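Sterol regulatory element-binding protein cleavage-activating protein (Schizosaccharomyces pombe, PDB 4YHC) is an escort protein required for processing of Sre1 at low sterol and low oxygen levels, present here as its WD40 domain. Local coordinates at residues A[276-289]-A[302-316]. The protein carries 9 engineered substitutions. Numbering follows the deposited sequence.
Engineered in segment 302-316: S308 (natural residue Cys).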
ATOM      1  N   ARG A 276      -0.552 -17.493   6.291  1.00 18.79           N
ATOM      2  CA  ARG A 276      -0.310 -18.844   5.729  1.00 19.50           C
ATOM      3  C   ARG A 276      -1.673 -19.448   5.457  1.00 23.99           C
ATOM      4  O   ARG A 276      -2.705 -18.988   6.028  1.00 21.04           O
ATOM      5  CB  ARG A 276       0.568 -19.702   6.645  1.00 18.69           C
ATOM      6  CG  ARG A 276      -0.054 -20.084   7.995  1.00 21.00           C
ATOM      7  CD  ARG A 276       0.087 -19.004   9.030  1.00 22.10           C
ATOM      8  NE  ARG A 276      -0.029 -19.502  10.399  1.00 24.55           N
ATOM      9  CZ  ARG A 276       0.034 -18.727  11.464  1.00 28.31           C
ATOM     10  NH1 ARG A 276       0.203 -17.404  11.311  1.00 21.48           N
ATOM     11  NH2 ARG A 276      -0.057 -19.261  12.684  1.00 24.64           N
ATOM     12  N   PHE A 277      -1.725 -20.421   4.539  1.00 18.04           N
ATOM     13  CA  PHE A 277      -2.985 -20.989   4.143  1.00 19.04           C
ATOM     14  C   PHE A 277      -2.864 -22.473   4.442  1.00 24.86           C
ATOM     15  O   PHE A 277      -1.894 -23.130   3.963  1.00 20.60           O
ATOM     16  CB  PHE A 277      -3.201 -20.694   2.717  1.00 18.23           C
ATOM     17  CG  PHE A 277      -4.509 -21.138   2.190  1.00 19.74           C
ATOM     18  CD1 PHE A 277      -4.668 -22.398   1.631  1.00 18.97           C
ATOM     19  CD2 PHE A 277      -5.571 -20.290   2.161  1.00 18.20           C
ATOM     20  CE1 PHE A 277      -5.884 -22.799   1.138  1.00 19.22           C
ATOM     21  CE2 PHE A 277      -6.784 -20.688   1.699  1.00 18.44           C
ATOM     22  CZ  PHE A 277      -6.923 -21.950   1.132  1.00 18.95           C
ATOM     23  N   VAL A 278      -3.739 -22.964   5.317  1.00 24.82           N
ATOM     24  CA  VAL A 278      -3.619 -24.324   5.826  1.00 25.34           C
ATOM     25  C   VAL A 278      -5.037 -24.919   5.862  1.00 27.65           C
ATOM     26  O   VAL A 278      -6.010 -24.343   6.468  1.00 22.13           O
ATOM     27  CB  VAL A 278      -3.029 -24.429   7.227  1.00 29.45           C
ATOM     28  CG1 VAL A 278      -2.987 -25.921   7.637  1.00 23.49           C
ATOM     29  CG2 VAL A 278      -1.622 -23.848   7.369  1.00 24.85           C
ATOM     30  N   ASN A 279      -5.167 -26.026   5.132  1.00 24.55           N
ATOM     31  CA  ASN A 279      -6.440 -26.729   5.014  1.00 31.85           C
ATOM     32  C   ASN A 279      -7.600 -25.824   4.795  1.00 28.34           C
ATOM     33  O   ASN A 279      -8.601 -25.882   5.546  1.00 24.80           O
ATOM     34  CB  ASN A 279      -6.672 -27.539   6.300  1.00 36.76           C
ATOM     35  CG  ASN A 279      -7.886 -28.452   6.226  1.00 55.87           C
ATOM     36  OD1 ASN A 279      -8.425 -28.754   5.146  1.00 64.01           O
ATOM     37  ND2 ASN A 279      -8.347 -28.894   7.408  1.00 55.42           N
ATOM     38  N   GLY A 280      -7.516 -24.994   3.766  1.00 22.76           N
ATOM     39  CA  GLY A 280      -8.658 -24.160   3.381  1.00 19.92           C
ATOM     40  C   GLY A 280      -8.833 -22.891   4.207  1.00 19.39           C
ATOM     41  O   GLY A 280      -9.677 -22.092   3.918  1.00 21.24           O
ATOM     42  N   GLN A 281      -7.923 -22.662   5.124  1.00 19.18           N
ATOM     43  CA  GLN A 281      -7.972 -21.527   6.070  1.00 18.73           C
ATOM     44  C   GLN A 281      -6.879 -20.518   5.808  1.00 20.79           C
ATOM     45  O   GLN A 281      -5.684 -20.862   5.864  1.00 23.77           O
ATOM     46  CB  GLN A 281      -7.712 -22.015   7.505  1.00 18.86           C
ATOM     47  CG  GLN A 281      -8.768 -22.971   7.997  1.00 26.39           C
ATOM     48  CD  GLN A 281      -8.542 -23.458   9.384  1.00 26.73           C
ATOM     49  OE1 GLN A 281      -7.485 -23.270  10.000  1.00 28.40           O
ATOM     50  NE2 GLN A 281      -9.530 -24.146   9.880  1.00 29.54           N
ATOM     51  N   PHE A 282      -7.263 -19.270   5.585  1.00 18.95           N
ATOM     52  CA  PHE A 282      -6.296 -18.194   5.556  1.00 18.45           C
ATOM     53  C   PHE A 282      -6.012 -17.761   6.980  1.00 21.93           C
ATOM     54  O   PHE A 282      -6.881 -17.165   7.689  1.00 17.86           O
ATOM     55  CB  PHE A 282      -6.760 -17.088   4.659  1.00 17.16           C
ATOM     56  CG  PHE A 282      -5.684 -16.074   4.360  1.00 19.56           C
ATOM     57  CD1 PHE A 282      -5.347 -15.133   5.272  1.00 19.46           C
ATOM     58  CD2 PHE A 282      -5.053 -16.075   3.130  1.00 19.73           C
ATOM     59  CE1 PHE A 282      -4.319 -14.232   5.024  1.00 20.35           C
ATOM     60  CE2 PHE A 282      -4.012 -15.182   2.850  1.00 21.28           C
ATOM     61  CZ  PHE A 282      -3.638 -14.282   3.825  1.00 22.98           C
ATOM     62  N   ARG A 283      -4.815 -18.047   7.444  1.00 17.26           N
ATOM     63  CA  ARG A 283      -4.463 -17.786   8.839  1.00 20.50           C
ATOM     64  C   ARG A 283      -3.446 -16.666   8.953  1.00 22.37           C
ATOM     65  O   ARG A 283      -2.601 -16.525   8.065  1.00 18.49           O
ATOM     66  CB  ARG A 283      -3.920 -19.002   9.534  1.00 18.59           C
ATOM     67  CG  ARG A 283      -4.818 -20.242   9.531  1.00 19.72           C
ATOM     68  CD  ARG A 283      -4.030 -21.384  10.160  1.00 18.73           C
ATOM     69  NE  ARG A 283      -4.825 -22.622  10.228  1.00 22.22           N
ATOM     70  CZ  ARG A 283      -4.295 -23.832  10.523  1.00 27.31           C
ATOM     71  NH1 ARG A 283      -3.021 -23.956  10.873  1.00 19.28           N
ATOM     72  NH2 ARG A 283      -5.081 -24.889  10.586  1.00 26.38           N
ATOM     73  N   VAL A 284      -3.611 -15.830   9.985  1.00 18.06           N
ATOM     74  CA  VAL A 284      -2.678 -14.765  10.341  1.00 16.25           C
ATOM     75  C   VAL A 284      -2.402 -14.749  11.806  1.00 18.83           C
ATOM     76  O   VAL A 284      -3.219 -15.226  12.610  1.00 16.40           O
ATOM     77  CB  VAL A 284      -3.221 -13.356   9.895  1.00 18.25           C
ATOM     78  CG1 VAL A 284      -3.526 -13.388   8.424  1.00 15.96           C
ATOM     79  CG2 VAL A 284      -4.453 -12.938  10.717  1.00 17.59           C
ATOM     80  N   SER A 285      -1.244 -14.233  12.197  1.00 18.45           N
ATOM     81  CA  SER A 285      -0.929 -14.152  13.600  1.00 20.25           C
ATOM     82  C   SER A 285      -1.509 -12.871  14.240  1.00 25.04           C
ATOM     83  O   SER A 285      -1.635 -12.832  15.461  1.00 20.44           O
ATOM     84  CB  SER A 285       0.584 -14.102  13.837  1.00 18.24           C
ATOM     85  OG  SER A 285       1.220 -15.291  13.399  1.00 27.88           O
ATOM     86  N   SER A 286      -1.828 -11.865  13.430  1.00 15.63           N
ATOM     87  CA  SER A 286      -2.284 -10.511  13.929  1.00 18.29           C
ATOM     88  C   SER A 286      -2.881  -9.684  12.839  1.00 20.21           C
ATOM     89  O   SER A 286      -2.646  -9.990  11.651  1.00 16.06           O
ATOM     90  CB  SER A 286      -1.212  -9.692  14.620  1.00 17.98           C
ATOM     91  OG  SER A 286      -0.149  -9.285  13.768  1.00 21.76           O
ATOM     92  N   ILE A 287      -3.707  -8.694  13.218  1.00 15.21           N
ATOM     93  CA  ILE A 287      -4.281  -7.767  12.245  1.00 15.11           C
ATOM     94  C   ILE A 287      -4.018  -6.390  12.807  1.00 18.39           C
ATOM     95  O   ILE A 287      -4.241  -6.167  14.024  1.00 18.27           O
ATOM     96  CB  ILE A 287      -5.793  -7.952  12.132  1.00 16.33           C
ATOM     97  CG1 ILE A 287      -6.153  -9.407  11.953  1.00 31.83           C
ATOM     98  CG2 ILE A 287      -6.375  -7.086  11.003  1.00 18.73           C
ATOM     99  CD1 ILE A 287      -7.657  -9.671  11.957  1.00 37.10           C
ATOM    100  N   SER A 288      -3.664  -5.446  11.944  1.00 16.63           N
ATOM    101  CA  SER A 288      -3.394  -4.045  12.345  1.00 16.56           C
ATOM    102  C   SER A 288      -4.140  -3.152  11.411  1.00 20.01           C
ATOM    103  O   SER A 288      -4.137  -3.370  10.143  1.00 14.76           O
ATOM    104  CB  SER A 288      -1.947  -3.681  12.218  1.00 14.72           C
ATOM    105  OG  SER A 288      -1.096  -4.428  13.037  1.00 17.97           O
ATOM    106  N   PHE A 289      -4.764  -2.124  12.001  1.00 14.82           N
ATOM    107  CA  PHE A 289      -5.471  -1.069  11.236  1.00 14.86           C
ATOM    108  C   PHE A 289      -4.737   0.234  11.485  1.00 16.28           C
ATOM    109  O   PHE A 289      -4.271   0.467  12.621  1.00 16.72           O
ATOM    110  CB  PHE A 289      -6.919  -0.829  11.691  1.00 15.01           C
ATOM    111  CG  PHE A 289      -7.820  -1.987  11.593  1.00 19.72           C
ATOM    112  CD1 PHE A 289      -7.739  -2.888  10.524  1.00 20.75           C
ATOM    113  CD2 PHE A 289      -8.805  -2.187  12.510  1.00 19.69           C
ATOM    114  CE1 PHE A 289      -8.600  -3.975  10.416  1.00 15.73           C
ATOM    115  CE2 PHE A 289      -9.674  -3.265  12.395  1.00 25.44           C
ATOM    116  CZ  PHE A 289      -9.532  -4.197  11.356  1.00 17.90           C
ATOM    117  N   TYR A 302      -4.459   0.405  15.521  1.00 15.00           N
ATOM    118  CA  TYR A 302      -5.067  -0.618  16.323  1.00 19.69           C
ATOM    119  C   TYR A 302      -4.454  -1.944  15.897  1.00 23.87           C
ATOM    120  O   TYR A 302      -4.410  -2.256  14.664  1.00 17.87           O
ATOM    121  CB  TYR A 302      -6.559  -0.657  16.064  1.00 15.19           C
ATOM    122  CG  TYR A 302      -7.389   0.350  16.798  1.00 18.52           C
ATOM    123  CD1 TYR A 302      -7.091   1.694  16.750  1.00 18.37           C
ATOM    124  CD2 TYR A 302      -8.520  -0.049  17.498  1.00 25.31           C
ATOM    125  CE1 TYR A 302      -7.889   2.633  17.387  1.00 24.38           C
ATOM    126  CE2 TYR A 302      -9.321   0.879  18.171  1.00 29.05           C
ATOM    127  CZ  TYR A 302      -8.991   2.212  18.099  1.00 26.58           C
ATOM    128  OH  TYR A 302      -9.803   3.088  18.679  1.00 26.96           O
ATOM    129  N   TYR A 303      -3.935  -2.648  16.868  1.00 15.22           N
ATOM    130  CA  TYR A 303      -3.290  -3.946  16.707  1.00 14.95           C
ATOM    131  C   TYR A 303      -4.081  -5.009  17.474  1.00 23.20           C
ATOM    132  O   TYR A 303      -4.357  -4.861  18.720  1.00 19.55           O
ATOM    133  CB  TYR A 303      -1.858  -3.873  17.245  1.00 17.92           C
ATOM    134  CG  TYR A 303      -1.153  -5.204  17.279  1.00 21.93           C
ATOM    135  CD1 TYR A 303      -0.536  -5.733  16.115  1.00 22.06           C
ATOM    136  CD2 TYR A 303      -1.074  -5.940  18.452  1.00 22.02           C
ATOM    137  CE1 TYR A 303       0.119  -6.970  16.149  1.00 18.11           C
ATOM    138  CE2 TYR A 303      -0.413  -7.153  18.507  1.00 22.17           C
ATOM    139  CZ  TYR A 303       0.198  -7.647  17.345  1.00 22.84           C
ATOM    140  OH  TYR A 303       0.814  -8.864  17.399  1.00 25.90           O
ATOM    141  N   TYR A 304      -4.462  -6.066  16.765  1.00 18.70           N
ATOM    142  CA  TYR A 304      -5.201  -7.176  17.352  1.00 18.71           C
ATOM    143  C   TYR A 304      -4.385  -8.459  17.293  1.00 29.45           C
ATOM    144  O   TYR A 304      -3.902  -8.842  16.231  1.00 20.86           O
ATOM    145  CB  TYR A 304      -6.519  -7.405  16.609  1.00 17.01           C
ATOM    146  CG  TYR A 304      -7.402  -6.190  16.466  1.00 23.12           C
ATOM    147  CD1 TYR A 304      -7.272  -5.342  15.379  1.00 24.91           C
ATOM    148  CD2 TYR A 304      -8.378  -5.902  17.407  1.00 26.33           C
ATOM    149  CE1 TYR A 304      -8.083  -4.234  15.238  1.00 25.61           C
ATOM    150  CE2 TYR A 304      -9.193  -4.797  17.276  1.00 25.59           C
ATOM    151  CZ  TYR A 304      -9.041  -3.967  16.188  1.00 23.09           C
ATOM    152  OH  TYR A 304      -9.848  -2.866  16.048  1.00 24.21           O
ATOM    153  N   GLY A 305      -4.242  -9.128  18.429  1.00 24.69           N
ATOM    154  CA  GLY A 305      -3.590 -10.424  18.452  1.00 40.85           C
ATOM    155  C   GLY A 305      -2.651 -10.677  19.611  1.00 52.67           C
ATOM    156  O   GLY A 305      -2.121  -9.750  20.219  1.00 57.69           O
ATOM    157  N   ASN A 306      -2.443 -11.955  19.908  1.00 65.81           N
ATOM    158  CA  ASN A 306      -1.478 -12.372  20.912  1.00 76.37           C
ATOM    159  C   ASN A 306      -0.119 -12.600  20.264  1.00 92.96           C
ATOM    160  O   ASN A 306       0.868 -12.867  20.945  1.00 98.24           O
ATOM    161  CB  ASN A 306      -1.947 -13.647  21.614  1.00 74.54           C
ATOM    162  CG  ASN A 306      -3.387 -13.560  22.076  1.00 75.58           C
ATOM    163  OD1 ASN A 306      -4.129 -12.669  21.669  1.00 81.27           O
ATOM    164  ND2 ASN A 306      -3.789 -14.489  22.936  1.00 72.05           N
ATOM    165  N   GLU A 307      -0.087 -12.490  18.936  1.00102.42           N
ATOM    166  CA  GLU A 307       1.145 -12.597  18.155  1.00111.00           C
ATOM    167  C   GLU A 307       1.516 -14.032  17.781  1.00119.40           C
ATOM    168  O   GLU A 307       0.918 -14.991  18.271  1.00121.40           O
ATOM    169  CB  GLU A 307       2.311 -11.908  18.870  1.00107.40           C
ATOM    170  CG  GLU A 307       3.643 -12.002  18.140  1.00 99.98           C
ATOM    171  CD  GLU A 307       3.552 -11.582  16.684  1.00 88.44           C
ATOM    172  OE1 GLU A 307       4.589 -11.619  15.992  1.00 84.60           O
ATOM    173  OE2 GLU A 307       2.449 -11.215  16.231  1.00 80.07           O
ATOM    174  N   SER A 308       2.510 -14.154  16.903  1.00124.78           N
ATOM    175  CA  SER A 308       2.970 -15.434  16.368  1.00125.62           C
ATOM    176  C   SER A 308       3.074 -16.537  17.419  1.00131.29           C
ATOM    177  O   SER A 308       2.086 -17.197  17.740  1.00135.60           O
ATOM    178  CB  SER A 308       4.318 -15.247  15.658  1.00120.68           C
ATOM    179  OG  SER A 308       5.041 -16.462  15.566  1.00118.23           O
ATOM    180  N   ASN A 309       4.278 -16.747  17.937  1.00131.33           N
ATOM    181  CA  ASN A 309       4.484 -17.763  18.956  1.00129.12           C
ATOM    182  C   ASN A 309       3.427 -17.643  20.046  1.00124.33           C
ATOM    183  O   ASN A 309       3.642 -16.985  21.064  1.00132.38           O
ATOM    184  CB  ASN A 309       5.882 -17.649  19.559  1.00129.29           C
ATOM    185  CG  ASN A 309       6.115 -18.643  20.676  1.00129.74           C
ATOM    186  OD1 ASN A 309       5.262 -19.484  20.961  1.00129.22           O
ATOM    187  ND2 ASN A 309       7.274 -18.553  21.317  1.00130.04           N
ATOM    188  N   GLU A 310       2.283 -18.276  19.820  1.00103.49           N
ATOM    189  CA  GLU A 310       1.170 -18.200  20.754  1.00 81.88           C
ATOM    190  C   GLU A 310      -0.106 -18.728  20.117  1.00 66.21           C
ATOM    191  O   GLU A 310      -0.611 -19.783  20.494  1.00 68.95           O
ATOM    192  CB  GLU A 310       0.950 -16.753  21.199  1.00 76.23           C
ATOM    193  CG  GLU A 310       1.477 -16.433  22.587  1.00 79.37           C
ATOM    194  CD  GLU A 310       1.834 -14.968  22.750  1.00 83.04           C
ATOM    195  OE1 GLU A 310       2.883 -14.550  22.218  1.00 89.93           O
ATOM    196  OE2 GLU A 310       1.069 -14.234  23.406  1.00 77.90           O
ATOM    197  N   SER A 311      -0.624 -17.980  19.150  1.00 43.54           N
ATOM    198  CA  SER A 311      -1.897 -18.308  18.532  1.00 41.89           C
ATOM    199  C   SER A 311      -2.034 -17.676  17.152  1.00 32.26           C
ATOM    200  O   SER A 311      -1.119 -17.013  16.670  1.00 25.86           O
ATOM    201  CB  SER A 311      -3.036 -17.823  19.422  1.00 47.42           C
ATOM    202  OG  SER A 311      -2.830 -16.472  19.792  1.00 53.04           O
ATOM    203  N   TYR A 312      -3.186 -17.888  16.527  1.00 24.89           N
ATOM    204  CA  TYR A 312      -3.468 -17.306  15.224  1.00 28.20           C
ATOM    205  C   TYR A 312      -4.923 -17.084  15.070  1.00 23.81           C
ATOM    206  O   TYR A 312      -5.715 -17.573  15.842  1.00 26.73           O
ATOM    207  CB  TYR A 312      -2.993 -18.262  14.104  1.00 22.45           C
ATOM    208  CG  TYR A 312      -3.665 -19.590  14.088  1.00 20.82           C
ATOM    209  CD1 TYR A 312      -4.818 -19.801  13.372  1.00 23.14           C
ATOM    210  CD2 TYR A 312      -3.109 -20.676  14.785  1.00 24.22           C
ATOM    211  CE1 TYR A 312      -5.442 -21.039  13.348  1.00 25.08           C
ATOM    212  CE2 TYR A 312      -3.702 -21.932  14.748  1.00 28.90           C
ATOM    213  CZ  TYR A 312      -4.855 -22.104  14.054  1.00 28.85           C
ATOM    214  OH  TYR A 312      -5.441 -23.326  14.039  1.00 27.93           O
ATOM    215  N   ILE A 313      -5.282 -16.414  14.002  1.00 18.88           N
ATOM    216  CA  ILE A 313      -6.635 -16.058  13.702  1.00 16.89           C
ATOM    217  C   ILE A 313      -6.903 -16.575  12.365  1.00 21.09           C
ATOM    218  O   ILE A 313      -6.052 -16.375  11.437  1.00 22.36           O
ATOM    219  CB  ILE A 313      -6.642 -14.510  13.649  1.00 29.03           C
ATOM    220  CG1 ILE A 313      -6.249 -13.942  15.003  1.00 31.67           C
ATOM    221  CG2 ILE A 313      -7.924 -13.911  13.150  1.00 26.29           C
ATOM    222  CD1 ILE A 313      -5.708 -12.512  14.908  1.00 33.21           C
ATOM    223  N   ILE A 314      -8.082 -17.160  12.170  1.00 17.32           N
ATOM    224  CA  ILE A 314      -8.532 -17.537  10.884  1.00 20.33           C
ATOM    225  C   ILE A 314      -9.329 -16.385  10.313  1.00 28.99           C
ATOM    226  O   ILE A 314     -10.436 -16.154  10.780  1.00 19.92           O
ATOM    227  CB  ILE A 314      -9.425 -18.806  10.951  1.00 25.32           C
ATOM    228  CG1 ILE A 314      -8.620 -20.011  11.378  1.00 21.39           C
ATOM    229  CG2 ILE A 314     -10.139 -19.055   9.635  1.00 22.04           C
ATOM    230  CD1 ILE A 314      -9.495 -21.155  11.888  1.00 32.93           C
ATOM    231  N   LEU A 315      -8.762 -15.685   9.289  1.00 24.24           N
ATOM    232  CA  LEU A 315      -9.393 -14.574   8.622  1.00 22.51           C
ATOM    233  C   LEU A 315     -10.389 -14.966   7.605  1.00 23.19           C
ATOM    234  O   LEU A 315     -11.301 -14.230   7.357  1.00 24.82           O
ATOM    235  CB  LEU A 315      -8.386 -13.711   7.835  1.00 26.71           C
ATOM    236  CG  LEU A 315      -7.608 -12.569   8.433  1.00 32.60           C
ATOM    237  CD1 LEU A 315      -6.984 -11.755   7.267  1.00 35.49           C
ATOM    238  CD2 LEU A 315      -8.474 -11.752   9.380  1.00 27.97           C
ATOM    239  N   ASN A 316     -10.198 -16.066   6.904  1.00 17.24           N
ATOM    240  CA  ASN A 316     -11.164 -16.433   5.919  1.00 19.78           C
ATOM    241  C   ASN A 316     -10.988 -17.933   5.585  1.00 23.32           C
ATOM    242  O   ASN A 316     -10.004 -18.534   6.004  1.00 19.70           O
ATOM    243  CB  ASN A 316     -11.049 -15.562   4.659  1.00 21.71           C
ATOM    244  CG  ASN A 316     -12.262 -15.642   3.777  1.00 26.58           C
ATOM    245  OD1 ASN A 316     -13.300 -16.226   4.164  1.00 20.88           O
ATOM    246  ND2 ASN A 316     -12.162 -15.062   2.570  1.00 17.32           N
TER
HETATM  247  O   HOH W   1       0.864 -17.367  14.983  1.00 29.53           O
HETATM  248  O   HOH W   2      -3.028 -14.189  17.482  1.00 64.29           O
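I287 and L315 meet through methyl groups, CD1 to CD2 at 3.4 Å, a separation tighter than normal van der Waals contact. V284 lies next to them, its CG2 3.9 Å from L315 CG, and I313 points its CD1 at the I287 side chain, so L315 and I313 of strand 311-316 pack against V284 and I287. Farther along that face the edge of the Y304 ring, from strand 302-304, is directed at the F289 ring in an offset edge-to-face pair, planes 67° apart; F258 adds a third ring.

Strand 281-292 makes this possible by pairing antiparallel with two successive partners: I287 and F289 bond to Y304 and Y302, whereas F282 and V284 bond to 311-316. This branched sheet belongs to the WD40 beta-propeller domain. Where L315 and N316 both face F282, the register slips by one residue in a classic beta bulge; L315 N bonds F282 O, and F282 N bonds N316 O.

On the other face, with CG anti to the carbonyl carbon (chi1 -56°) and the chain extended to NE, R283 lies over one face of the Y312 ring, CD 3.5 Å from CE1. Y312 OH and V278 CB cover opposite guanidinium faces, while R283 NE (2.7 Å) and NH2 both grip Q281 OE1. D331 and D329 form salt bridges with NH1. A leucine in place of R283 would probably leave D329 without this mate, D331 with R276 alone of the two arginines, and Q281 OE1 without these donors. R276 NH2 packs against Y312 CB (3.4 Å) and salt-bridges D331; its NH1 bonds S285 OG at 3.1 Å, and one water links NH2, S285 OG and S311 O.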